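Side-chain contacts in 6-aminohexanoate-dimer hydrolase (Bacillus anthracis, PDB 4GB7), which probably hydrolyses the amide bond of 6-aminohexanoate dimers or related small substrates, as a member of the beta-lactamase-like serine hydrolases: residues 58-61 with 62-66; 103-107 with 108-112; 179-182 with 183-186; 222-225 with 226-229; 313-316 with 317-321. One frame throughout, in Å; residues are numbered along the deposited sequence.

Contact 1 (58-61 with 62-66)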
loop_
_atom_site.group_PDB
_atom_site.type_symbol
_atom_site.label_atom_id
_atom_site.label_comp_id
_atom_site.label_asym_id
_atom_site.label_seq_id
_atom_site.Cartn_x
_atom_site.Cartn_y
_atom_site.Cartn_z
ATOM N N THR A 58 -9.700 10.097 5.654
ATOM C CA THR A 58 -9.329 10.281 7.051
ATOM C C THR A 58 -10.392 9.738 8.030
ATOM O O THR A 58 -10.238 9.875 9.250
ATOM C CB THR A 58 -9.026 11.764 7.334
ATOM O OG1 THR A 58 -10.133 12.557 6.974
ATOM C CG2 THR A 58 -7.774 12.242 6.498
ATOM N N HIS A 59 -11.470 9.160 7.491
ATOM C CA HIS A 59 -12.594 8.652 8.311
ATOM C C HIS A 59 -13.224 7.424 7.720
ATOM O O HIS A 59 -14.459 7.270 7.777
ATOM C CB HIS A 59 -13.691 9.707 8.412
ATOM C CG HIS A 59 -13.248 11.019 9.063
ATOM N ND1 HIS A 59 -12.669 12.013 8.374
ATOM C CD2 HIS A 59 -13.368 11.470 10.367
ATOM C CE1 HIS A 59 -12.430 13.067 9.213
ATOM N NE2 HIS A 59 -12.856 12.733 10.423
HETATM N N MSE A 60 -12.429 6.524 7.167
HETATM C CA MSE A 60 -13.011 5.430 6.376
HETATM C C MSE A 60 -13.944 4.554 7.218
HETATM O O MSE A 60 -15.031 4.115 6.752
HETATM C CB MSE A 60 -11.921 4.596 5.674
HETATM C CG MSE A 60 -11.314 5.213 4.407
HETATM SE SE MSE A 60 -12.547 5.454 2.929
HETATM C CE MSE A 60 -12.717 3.634 2.317
ATOM N N LYS A 61 -13.580 4.336 8.473
ATOM C CA LYS A 61 -14.413 3.491 9.323
ATOM C C LYS A 61 -15.800 4.105 9.614
ATOM O O LYS A 61 -16.672 3.414 10.104
ATOM C CB LYS A 61 -13.715 3.162 10.625
ATOM C CG LYS A 61 -13.343 4.358 11.487
ATOM C CD LYS A 61 -12.808 3.903 12.827
ATOM C CE LYS A 61 -12.092 5.033 13.526
ATOM N NZ LYS A 61 -11.389 4.544 14.746
ATOM N N GLU A 62 -15.995 5.400 9.375
ATOM C CA GLU A 62 -17.346 5.999 9.510
ATOM C C GLU A 62 -18.227 5.854 8.270
ATOM O O GLU A 62 -19.396 6.211 8.304
ATOM C CB GLU A 62 -17.238 7.485 9.873
ATOM C CG GLU A 62 -16.469 7.751 11.143
ATOM C CD GLU A 62 -16.596 9.187 11.591
ATOM O OE1 GLU A 62 -17.688 9.805 11.393
ATOM O OE2 GLU A 62 -15.567 9.710 12.080
ATOM N N PHE A 63 -17.682 5.253 7.219
ATOM C CA PHE A 63 -18.258 5.226 5.888
ATOM C C PHE A 63 -18.472 3.786 5.401
ATOM O O PHE A 63 -19.282 3.543 4.525
ATOM C CB PHE A 63 -17.252 6.014 4.975
ATOM C CG PHE A 63 -17.639 6.095 3.547
ATOM C CD1 PHE A 63 -18.713 6.854 3.159
ATOM C CD2 PHE A 63 -16.910 5.428 2.580
ATOM C CE1 PHE A 63 -19.077 6.947 1.828
ATOM C CE2 PHE A 63 -17.267 5.503 1.249
ATOM C CZ PHE A 63 -18.357 6.269 0.875
ATOM N N THR A 64 -17.783 2.833 6.015
ATOM C CA THR A 64 -17.662 1.481 5.486
ATOM C C THR A 64 -17.667 0.459 6.624
ATOM O O THR A 64 -17.480 0.786 7.792
ATOM C CB THR A 64 -16.284 1.279 4.773
ATOM O OG1 THR A 64 -15.239 1.467 5.740
ATOM C CG2 THR A 64 -16.071 2.219 3.660
ATOM N N LEU A 65 -17.791 -0.803 6.240
ATOM C CA LEU A 65 -17.572 -1.918 7.129
ATOM C C LEU A 65 -16.074 -2.195 7.276
ATOM O O LEU A 65 -15.328 -2.120 6.291
ATOM C CB LEU A 65 -18.232 -3.158 6.543
ATOM C CG LEU A 65 -19.762 -3.107 6.289
ATOM C CD1 LEU A 65 -20.171 -4.469 5.718
ATOM C CD2 LEU A 65 -20.518 -2.706 7.560
ATOM N N ILE A 66 -15.659 -2.550 8.498
ATOM C CA ILE A 66 -14.232 -2.745 8.816
ATOM C C ILE A 66 -14.002 -3.962 9.703
ATOM O O ILE A 66 -14.891 -4.398 10.444
ATOM C CB ILE A 66 -13.599 -1.526 9.479
ATOM C CG1 ILE A 66 -14.153 -1.265 10.887
ATOM C CG2 ILE A 66 -13.762 -0.300 8.597
ATOM C CD1 ILE A 66 -13.267 -0.385 11.760
#
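His59 and Glu62 run side by side in the same direction, the carboxylate set at the edge of the imidazole, near its plane. OE2 of Glu62 lies 3.3 Å from CD2 of His59, while the two flat groups stand almost perpendicular, 88° apart. Each has CG beside its own backbone N, and the backbone between them closes a turn, Glu62 N donating to His59 O over 2.9 Å. One residue further on, the carbonyl oxygen of Met60, a selenomethionine, takes two donors from opposite faces of its carbonyl plane, Phe63 N at 2.9 Å and Thr64 OG1 at 2.8 Å from Met60 O. Thr64 can reach back because chi1 of 62° tucks OG1 between its backbone N and carbonyl carbon. Beyond the turn, Ile66 comes alongside the root of Lys61, with CD1 3.8 Å from Lys61 CB. The turn joins helix 52-56 to strand 66-69, and Trp55 of that helix stacks on the imidazole and accepts from its ND1 through the backbone oxygen. The carboxylate meets the ring at CD2, but His59 NE2 and Glu62 OE2 are 4.4 Å apart: any attraction is probably electrostatic and at a distance, whereas the firm bonds of the turn are made by backbone oxygens.

Contact 2 (103-107 with 108-112)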
loop_
_atom_site.group_PDB
_atom_site.type_symbol
_atom_site.label_atom_id
_atom_site.label_comp_id
_atom_site.label_asym_id
_atom_site.label_seq_id
_atom_site.Cartn_x
_atom_site.Cartn_y
_atom_site.Cartn_z
ATOM N N GLU A 103 4.940 23.899 2.419
ATOM C CA GLU A 103 3.946 24.439 1.528
ATOM C C GLU A 103 3.667 23.577 0.321
ATOM O O GLU A 103 2.507 23.476 -0.102
ATOM C CB GLU A 103 4.398 25.811 1.058
ATOM C CG GLU A 103 4.140 26.891 2.092
ATOM C CD GLU A 103 2.667 27.243 2.171
ATOM O OE1 GLU A 103 2.225 28.035 1.283
ATOM O OE2 GLU A 103 1.933 26.724 3.059
ATOM N N LEU A 104 4.689 22.902 -0.185
ATOM C CA LEU A 104 4.539 22.005 -1.363
ATOM C C LEU A 104 3.645 20.808 -0.951
ATOM O O LEU A 104 2.682 20.447 -1.631
ATOM C CB LEU A 104 5.882 21.517 -1.884
ATOM C CG LEU A 104 5.891 20.433 -2.987
ATOM C CD1 LEU A 104 5.430 21.021 -4.314
ATOM C CD2 LEU A 104 7.292 19.862 -3.091
ATOM N N LEU A 105 3.960 20.210 0.192
ATOM C CA LEU A 105 3.123 19.136 0.708
ATOM C C LEU A 105 1.651 19.531 0.821
ATOM O O LEU A 105 0.772 18.815 0.376
ATOM C CB LEU A 105 3.674 18.592 2.030
ATOM C CG LEU A 105 5.066 17.986 2.117
ATOM C CD1 LEU A 105 5.512 17.787 3.565
ATOM C CD2 LEU A 105 5.123 16.653 1.370
ATOM N N ASP A 106 1.394 20.690 1.413
ATOM C CA ASP A 106 0.028 21.151 1.647
ATOM C C ASP A 106 -0.672 21.418 0.290
ATOM O O ASP A 106 -1.854 21.103 0.140
ATOM C CB ASP A 106 0.053 22.434 2.539
ATOM C CG ASP A 106 -1.286 22.765 3.185
ATOM O OD1 ASP A 106 -2.169 21.930 3.278
ATOM O OD2 ASP A 106 -1.487 23.943 3.623
ATOM N N ASP A 107 0.076 22.017 -0.661
ATOM C CA ASP A 107 -0.461 22.409 -1.952
ATOM C C ASP A 107 -0.923 21.160 -2.719
ATOM O O ASP A 107 -1.801 21.231 -3.582
ATOM C CB ASP A 107 0.581 23.147 -2.789
ATOM C CG ASP A 107 -0.033 23.846 -4.008
ATOM O OD1 ASP A 107 -1.106 24.484 -3.864
ATOM O OD2 ASP A 107 0.557 23.784 -5.105
ATOM N N ASN A 108 -0.348 20.017 -2.358
ATOM C CA ASN A 108 -0.708 18.766 -2.999
ATOM C C ASN A 108 -1.518 17.841 -2.110
ATOM O O ASN A 108 -1.592 16.625 -2.343
ATOM C CB ASN A 108 0.518 18.083 -3.587
ATOM C CG ASN A 108 1.096 18.875 -4.737
ATOM O OD1 ASN A 108 0.698 18.703 -5.905
ATOM N ND2 ASN A 108 2.049 19.749 -4.413
ATOM N N LYS A 109 -2.174 18.431 -1.136
ATOM C CA LYS A 109 -3.201 17.757 -0.347
ATOM C C LYS A 109 -2.593 16.612 0.464
ATOM O O LYS A 109 -3.242 15.632 0.738
ATOM C CB LYS A 109 -4.397 17.350 -1.197
ATOM C CG LYS A 109 -5.057 18.594 -1.796
ATOM C CD LYS A 109 -6.243 18.254 -2.709
ATOM C CE LYS A 109 -7.020 19.471 -3.147
ATOM N NZ LYS A 109 -6.226 20.424 -3.947
ATOM N N THR A 110 -1.341 16.772 0.887
ATOM C CA THR A 110 -0.762 15.868 1.859
ATOM C C THR A 110 -1.498 16.012 3.212
ATOM O O THR A 110 -1.869 17.106 3.646
ATOM C CB THR A 110 0.726 16.184 2.059
ATOM O OG1 THR A 110 1.412 16.072 0.805
ATOM C CG2 THR A 110 1.370 15.353 3.239
ATOM N N ASP A 111 -1.746 14.890 3.842
ATOM C CA ASP A 111 -2.341 14.842 5.194
ATOM C C ASP A 111 -1.312 14.552 6.293
ATOM O O ASP A 111 -1.487 15.039 7.420
ATOM C CB ASP A 111 -3.458 13.790 5.273
ATOM C CG ASP A 111 -4.665 14.129 4.422
ATOM O OD1 ASP A 111 -5.078 15.303 4.343
ATOM O OD2 ASP A 111 -5.223 13.214 3.819
ATOM N N ALA A 112 -0.322 13.695 5.978
ATOM C CA ALA A 112 0.737 13.330 6.898
ATOM C C ALA A 112 2.029 13.082 6.170
ATOM O O ALA A 112 2.046 12.477 5.099
ATOM C CB ALA A 112 0.367 12.088 7.704
HETATM O O HOH W 1 -3.063 19.402 2.712
HETATM O O HOH W 2 2.596 22.028 -6.294
HETATM O O HOH W 3 -3.877 19.027 -5.220
#
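Asn108 and Thr110 fold back on Leu104 and Leu105 in a helix C-cap contact, where helix 101-107 ends and the chain enters strand 110-117, an inner strand of the five-stranded antiparallel sheet. The amide of Asn108 is turned back toward the last helical turn: ND2 donates to Leu104 O over 2.9 Å, nearly straight at 167°, with the acceptor close to the amide plane. It also brushes CD1 of Leu104, 3.6 Å from ND2. Asn108 CG lies beside its own backbone N (chi1 -67°), which brings the amide back along the helix; a water joins ND2 to Asp107 OD2. The backbone here is a Schellman motif: Lys109, with positive phi, is the C-prime residue, Thr110 N bonds Leu105 O at 3.0 Å and Lys109 N bonds Asp106 O. Thr110 adds its hydroxyl, OG1 lying 2.8 Å from Leu105 O, above the carbonyl plane, and Asn108 N also hydrogen-bonds this oxygen at 3.2 Å, so three donors grip it. The hydroxyl is also hydrogen-bonded to His391 of strand 387-393. Tyr406 of helix 402-417 packs on both Asn108 and Thr110, and just beyond, Asp111 and Ala112 form a classic beta bulge opposite Phe392.

Contact 3 (179-182 with 183-186)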
loop_
_atom_site.group_PDB
_atom_site.type_symbol
_atom_site.label_atom_id
_atom_site.label_comp_id
_atom_site.label_asym_id
_atom_site.label_seq_id
_atom_site.Cartn_x
_atom_site.Cartn_y
_atom_site.Cartn_z
ATOM N N LYS A 179 -4.903 -20.295 -12.044
ATOM C CA LYS A 179 -3.852 -20.901 -12.839
ATOM C C LYS A 179 -2.512 -20.270 -12.595
ATOM O O LYS A 179 -1.479 -20.857 -12.915
ATOM C CB LYS A 179 -4.262 -20.868 -14.333
ATOM C CG LYS A 179 -5.423 -21.804 -14.613
ATOM C CD LYS A 179 -6.116 -21.592 -15.962
ATOM C CE LYS A 179 -5.424 -22.229 -17.134
ATOM N NZ LYS A 179 -6.123 -21.769 -18.377
ATOM N N ALA A 180 -2.497 -19.055 -12.054
ATOM C CA ALA A 180 -1.238 -18.396 -11.753
ATOM C C ALA A 180 -0.571 -19.032 -10.554
ATOM O O ALA A 180 -1.242 -19.424 -9.590
ATOM C CB ALA A 180 -1.490 -16.931 -11.443
ATOM N N THR A 181 0.750 -19.068 -10.575
ATOM C CA THR A 181 1.493 -19.479 -9.383
ATOM C C THR A 181 1.459 -18.356 -8.373
ATOM O O THR A 181 1.229 -17.189 -8.727
ATOM C CB THR A 181 2.980 -19.838 -9.635
ATOM O OG1 THR A 181 3.705 -18.673 -10.068
ATOM C CG2 THR A 181 3.162 -21.005 -10.636
ATOM N N LEU A 182 1.717 -18.704 -7.118
ATOM C CA LEU A 182 1.765 -17.696 -6.079
ATOM C C LEU A 182 2.830 -16.642 -6.391
ATOM O O LEU A 182 2.583 -15.444 -6.182
ATOM C CB LEU A 182 2.005 -18.302 -4.714
ATOM C CG LEU A 182 0.757 -18.827 -4.033
ATOM C CD1 LEU A 182 0.021 -19.898 -4.830
ATOM C CD2 LEU A 182 1.106 -19.313 -2.636
ATOM N N GLN A 183 3.994 -17.083 -6.861
ATOM C CA GLN A 183 5.069 -16.189 -7.240
ATOM C C GLN A 183 4.642 -15.212 -8.342
ATOM O O GLN A 183 4.950 -14.017 -8.254
ATOM C CB GLN A 183 6.363 -16.951 -7.585
ATOM C CG GLN A 183 7.575 -16.017 -7.681
ATOM C CD GLN A 183 7.868 -15.295 -6.368
ATOM O OE1 GLN A 183 8.067 -15.914 -5.340
ATOM N NE2 GLN A 183 7.920 -13.970 -6.414
ATOM N N GLN A 184 3.945 -15.709 -9.359
ATOM C CA GLN A 184 3.365 -14.837 -10.413
ATOM C C GLN A 184 2.445 -13.773 -9.864
ATOM O O GLN A 184 2.485 -12.594 -10.301
ATOM C CB GLN A 184 2.710 -15.682 -11.518
ATOM C CG GLN A 184 3.788 -16.389 -12.331
ATOM C CD GLN A 184 3.241 -17.558 -13.192
ATOM O OE1 GLN A 184 2.056 -18.002 -13.036
ATOM N NE2 GLN A 184 4.087 -18.079 -14.067
ATOM N N LEU A 185 1.619 -14.166 -8.902
ATOM C CA LEU A 185 0.723 -13.218 -8.216
ATOM C C LEU A 185 1.534 -12.176 -7.436
ATOM O O LEU A 185 1.289 -10.917 -7.551
ATOM C CB LEU A 185 -0.260 -13.962 -7.308
ATOM C CG LEU A 185 -1.277 -14.866 -7.980
ATOM C CD1 LEU A 185 -1.879 -15.879 -7.006
ATOM C CD2 LEU A 185 -2.415 -14.117 -8.654
HETATM N N MSE A 186 2.470 -12.666 -6.637
HETATM C CA MSE A 186 3.410 -11.802 -5.879
HETATM C C MSE A 186 4.115 -10.753 -6.760
HETATM O O MSE A 186 4.318 -9.586 -6.343
HETATM C CB MSE A 186 4.454 -12.660 -5.152
HETATM C CG MSE A 186 3.944 -13.439 -3.951
HETATM SE SE MSE A 186 3.659 -12.232 -2.469
HETATM C CE MSE A 186 5.412 -12.424 -1.736
HETATM O O HOH W 4 1.077 -20.420 -13.922
#
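Thr181 and Gln184 exchange two hydrogen bonds that make a capping box at the start of helix 182-186. Thr181 OG1 accepts from Gln184 N at 3.1 Å, and in return Gln184 OE1 accepts from Thr181 N at 3.0 Å, nearly straight at 170° although the donor stands above the amide carbonyl plane. Both side chains are shaped for this. Thr181 holds OG1 between its N and carbonyl carbon (chi1 65°), facing the helix, and the glutamine, extended beyond CG, runs back across the threonine until its CG is 3.2 Å from OG1. A water bridges Gln184 OE1 and Lys179 O, so this oxygen serves two donors and ties the cap to the end of helix 176-179. Behind the box the ordinary helical bonds begin, Leu185 N to Thr181 O and Met186 N to Leu182 O. Ala180 then packs on Leu185, CB to CG 4.0 Å, and Leu185 continues inward onto Ser253 and Leu257 of helix 251-265; Pro243 lies against Gln184. Chemically, two backbone N-H groups at the helix start are met by side-chain oxygens, Gln184 N by the threonine hydroxyl and Thr181 N by the glutamine amide oxygen.

Contact 4 (222-225 with 226-229)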
loop_
_atom_site.group_PDB
_atom_site.type_symbol
_atom_site.label_atom_id
_atom_site.label_comp_id
_atom_site.label_asym_id
_atom_site.label_seq_id
_atom_site.Cartn_x
_atom_site.Cartn_y
_atom_site.Cartn_z
ATOM N N LYS A 222 -29.573 0.351 -10.810
ATOM C CA LYS A 222 -30.758 -0.507 -10.897
ATOM C C LYS A 222 -30.493 -1.794 -11.664
ATOM O O LYS A 222 -31.099 -2.804 -11.375
ATOM C CB LYS A 222 -31.951 0.239 -11.505
ATOM C CG LYS A 222 -31.762 0.799 -12.916
ATOM C CD LYS A 222 -33.054 1.464 -13.418
ATOM C CE LYS A 222 -32.915 2.039 -14.832
ATOM N NZ LYS A 222 -33.992 2.987 -15.214
ATOM N N ASN A 223 -29.602 -1.751 -12.646
ATOM C CA ASN A 223 -29.368 -2.919 -13.480
ATOM C C ASN A 223 -28.121 -3.680 -13.100
ATOM O O ASN A 223 -27.691 -4.544 -13.864
ATOM C CB ASN A 223 -29.286 -2.519 -14.959
ATOM C CG ASN A 223 -30.577 -1.912 -15.474
ATOM O OD1 ASN A 223 -30.573 -0.799 -15.981
ATOM N ND2 ASN A 223 -31.690 -2.634 -15.323
ATOM N N TYR A 224 -27.549 -3.381 -11.933
ATOM C CA TYR A 224 -26.239 -3.934 -11.558
ATOM C C TYR A 224 -26.262 -5.449 -11.581
ATOM O O TYR A 224 -27.110 -6.074 -10.955
ATOM C CB TYR A 224 -25.842 -3.497 -10.167
ATOM C CG TYR A 224 -24.460 -3.910 -9.736
ATOM C CD1 TYR A 224 -23.340 -3.354 -10.316
ATOM C CD2 TYR A 224 -24.281 -4.887 -8.733
ATOM C CE1 TYR A 224 -22.071 -3.702 -9.898
ATOM C CE2 TYR A 224 -23.007 -5.255 -8.298
ATOM C CZ TYR A 224 -21.907 -4.667 -8.897
ATOM O OH TYR A 224 -20.645 -4.995 -8.511
ATOM N N ASP A 225 -25.333 -6.000 -12.333
ATOM C CA ASP A 225 -25.143 -7.432 -12.465
ATOM C C ASP A 225 -23.674 -7.798 -12.208
ATOM O O ASP A 225 -23.146 -8.782 -12.721
ATOM C CB ASP A 225 -25.548 -7.884 -13.887
ATOM C CG ASP A 225 -24.627 -7.316 -14.989
ATOM O OD1 ASP A 225 -23.918 -6.299 -14.782
ATOM O OD2 ASP A 225 -24.617 -7.896 -16.086
ATOM N N GLY A 226 -23.005 -6.989 -11.411
ATOM C CA GLY A 226 -21.613 -7.178 -11.152
ATOM C C GLY A 226 -21.346 -7.942 -9.867
ATOM O O GLY A 226 -22.256 -8.509 -9.240
ATOM N N PRO A 227 -20.077 -7.929 -9.437
ATOM C CA PRO A 227 -19.720 -8.709 -8.240
ATOM C C PRO A 227 -20.391 -8.203 -6.960
ATOM O O PRO A 227 -20.534 -6.973 -6.762
ATOM C CB PRO A 227 -18.185 -8.581 -8.223
ATOM C CG PRO A 227 -17.943 -7.243 -8.845
ATOM C CD PRO A 227 -18.886 -7.279 -10.017
HETATM N N MSE A 228 -20.803 -9.133 -6.088
HETATM C CA MSE A 228 -21.474 -8.787 -4.827
HETATM C C MSE A 228 -20.561 -8.873 -3.608
HETATM O O MSE A 228 -20.898 -8.365 -2.550
HETATM C CB MSE A 228 -22.722 -9.676 -4.620
HETATM C CG MSE A 228 -23.815 -9.569 -5.729
HETATM SE SE MSE A 228 -24.558 -7.762 -5.832
HETATM C CE MSE A 228 -25.683 -7.841 -4.212
ATOM N N LYS A 229 -19.406 -9.506 -3.795
ATOM C CA LYS A 229 -18.371 -9.620 -2.799
ATOM C C LYS A 229 -17.062 -9.745 -3.556
ATOM O O LYS A 229 -17.066 -10.057 -4.733
ATOM C CB LYS A 229 -18.637 -10.825 -1.922
ATOM C CG LYS A 229 -18.594 -12.148 -2.636
ATOM C CD LYS A 229 -18.940 -13.270 -1.677
ATOM C CE LYS A 229 -18.833 -14.621 -2.333
ATOM N NZ LYS A 229 -18.894 -15.717 -1.341
#
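Tyr224 lies over the peptide of Gly226 with Met228 at its rim, a CH-pi contact and a Met-aromatic contact made by a single ring. Gly226 CA sits 3.8 Å from the ring centroid, 26° off the normal, and Gly226 N is over the middle of the same face. The selenium of Met228, a selenomethionine, comes instead at the edge: SE is 5.1 Å from the centroid, near the ring plane, and 3.8 Å from CE2. With chi1 at -175° the tyrosine swings its CG away from its backbone N, and the ring lies forward along the chain over the next two residues, sliding past Met228 in the opposite direction. Pro227 closes the far end of the ring, its CD 3.3 Å from Tyr224 OH. Further out, the loop, which links helix 206-214 to helix 230-235, is held to the protein around it: Pro227 packs on Gln210 and Ala214 of helix 206-214, and Tyr224 touches Leu213. Asp225 OD1 is hydrogen-bonded to His197, and Met228 N to Asp232 of helix 230-235, whose N-cap position is Lys229. At the end of the phenol, OH donates to Pro227 O over 2.6 Å, only 18° from the carbonyl plane.

Contact 5 (313-316 with 317-321). With NO3 (nitrate ion), chain C.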
loop_
_atom_site.group_PDB
_atom_site.type_symbol
_atom_site.label_atom_id
_atom_site.label_comp_id
_atom_site.label_asym_id
_atom_site.label_seq_id
_atom_site.Cartn_x
_atom_site.Cartn_y
_atom_site.Cartn_z
ATOM N N PHE A 313 6.660 0.096 10.701
ATOM C CA PHE A 313 6.742 -1.046 9.767
ATOM C C PHE A 313 7.888 -0.831 8.729
ATOM O O PHE A 313 8.633 -1.705 8.401
ATOM C CB PHE A 313 5.433 -1.209 9.028
ATOM C CG PHE A 313 5.446 -2.320 8.018
ATOM C CD1 PHE A 313 5.470 -3.622 8.450
ATOM C CD2 PHE A 313 5.422 -2.077 6.641
ATOM C CE1 PHE A 313 5.456 -4.653 7.541
ATOM C CE2 PHE A 313 5.410 -3.123 5.724
ATOM C CZ PHE A 313 5.425 -4.397 6.175
ATOM N N GLY A 314 8.030 0.407 8.266
ATOM C CA GLY A 314 9.132 0.767 7.398
ATOM C C GLY A 314 10.492 0.471 8.005
ATOM O O GLY A 314 11.393 -0.065 7.341
ATOM N N GLN A 315 10.636 0.860 9.271
ATOM C CA GLN A 315 11.881 0.648 10.018
ATOM C C GLN A 315 12.114 -0.867 10.149
ATOM O O GLN A 315 13.248 -1.303 10.035
ATOM C CB GLN A 315 11.833 1.294 11.388
ATOM C CG GLN A 315 13.112 1.139 12.176
ATOM C CD GLN A 315 14.256 1.871 11.551
ATOM O OE1 GLN A 315 14.071 2.954 10.962
ATOM N NE2 GLN A 315 15.454 1.355 11.751
ATOM N N LEU A 316 11.056 -1.644 10.352
ATOM C CA LEU A 316 11.189 -3.092 10.429
ATOM C C LEU A 316 11.817 -3.637 9.157
ATOM O O LEU A 316 12.719 -4.489 9.219
ATOM C CB LEU A 316 9.834 -3.749 10.644
ATOM C CG LEU A 316 9.819 -5.272 10.741
ATOM C CD1 LEU A 316 10.606 -5.736 11.953
ATOM C CD2 LEU A 316 8.386 -5.787 10.752
ATOM N N LEU A 317 11.387 -3.120 8.014
ATOM C CA LEU A 317 11.890 -3.575 6.730
ATOM C C LEU A 317 13.293 -3.037 6.486
ATOM O O LEU A 317 14.157 -3.724 5.961
ATOM C CB LEU A 317 10.922 -3.194 5.623
ATOM C CG LEU A 317 9.761 -4.183 5.507
ATOM C CD1 LEU A 317 8.562 -3.526 4.863
ATOM C CD2 LEU A 317 10.198 -5.459 4.771
ATOM N N LEU A 318 13.533 -1.804 6.907
ATOM C CA LEU A 318 14.874 -1.278 6.853
ATOM C C LEU A 318 15.848 -2.184 7.617
ATOM O O LEU A 318 16.981 -2.403 7.177
ATOM C CB LEU A 318 14.883 0.169 7.339
ATOM C CG LEU A 318 16.184 0.899 7.209
ATOM C CD1 LEU A 318 16.638 1.024 5.721
ATOM C CD2 LEU A 318 16.043 2.270 7.895
ATOM N N ASN A 319 15.356 -2.794 8.688
ATOM C CA ASN A 319 16.129 -3.709 9.518
ATOM C C ASN A 319 15.905 -5.141 9.149
ATOM O O ASN A 319 16.136 -6.037 9.969
ATOM C CB ASN A 319 15.789 -3.480 10.987
ATOM C CG ASN A 319 16.175 -2.092 11.476
ATOM O OD1 ASN A 319 15.507 -1.551 12.343
ATOM N ND2 ASN A 319 17.249 -1.518 10.937
ATOM N N ASN A 320 15.500 -5.375 7.902
ATOM C CA ASN A 320 15.432 -6.743 7.379
ATOM C C ASN A 320 14.557 -7.694 8.202
ATOM O O ASN A 320 14.825 -8.915 8.304
ATOM C CB ASN A 320 16.841 -7.294 7.165
ATOM C CG ASN A 320 17.698 -6.351 6.339
ATOM O OD1 ASN A 320 17.269 -5.890 5.263
ATOM N ND2 ASN A 320 18.885 -6.018 6.847
ATOM N N GLY A 321 13.472 -7.140 8.743
ATOM C CA GLY A 321 12.453 -7.901 9.451
ATOM C C GLY A 321 12.746 -8.195 10.911
ATOM O O GLY A 321 12.001 -8.937 11.535
HETATM N N NO3 C . 18.735 1.749 10.881
HETATM O O1 NO3 C . 18.118 2.715 11.256
HETATM O O2 NO3 C . 18.118 0.499 10.909
HETATM O O3 NO3 C . 20.065 1.890 10.452
#
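Leu316 and Gly321 make the close-packed side of this contact, where helix 307-318 ends. Leu316 CD1 lies 3.4 Å from Gly321 C, and Leu316 O accepts from Gly321 N over 2.8 Å. With Asn320 N bonded to Leu317 O, this is a Schellman motif whose C-prime residue, Asn320, has positive phi. On the buried face of the helix, Phe313 and Leu317 pack together one turn apart, though Leu317 is modelled in two conformers and the exact distance to the ring is doubtful. On the looser, partly exposed side, Gln315 reaches Asn319 amide to amide: NE2 donates to OD1 at 3.0 Å, the angle at hydrogen 154°, with the two amide planes 63° apart. A bend at chi2 (66°) carries Gln315 along the helix to meet it. The glutamine NE2 also gives a nearly straight hydrogen bond of 3.0 Å to O1 of a nitrate ion, probably from the crystallisation liquor, while the position of that ion against Asn319 is doubtful. Phe313 stacks on Phe145 of helix 143-155 and touches Leu379 of strand 377-382, Leu317 and Leu318 meet Ile381 on that strand, and Asn320 is hydrogen-bonded by its side chain to Thr334 of helix 332-338.

The five contacts follow one another along the chain as local turns and helix ends. Contacts 1 and 2 have centres about 22 Å apart yet touch, Thr58 CG2 packing 3.8 Å from Asp111 OD2, so the loop before strand 66-69 borders the start of strand 110-117. Contact 5 packs on the same five-stranded sheet as contact 2, at strand 377-382, their centres about 26 Å apart. Contact 3 belongs to the helical part, against helices 143-155 and 251-265. Contact 4 is peripheral; its centre and that of contact 5 are about 41 Å apart, on opposite sides of the chain's centre. Helix 143-155, which packs against contacts 3 and 5, begins at the lysine of a probable SxxK motif, consistent with this serine-hydrolase family.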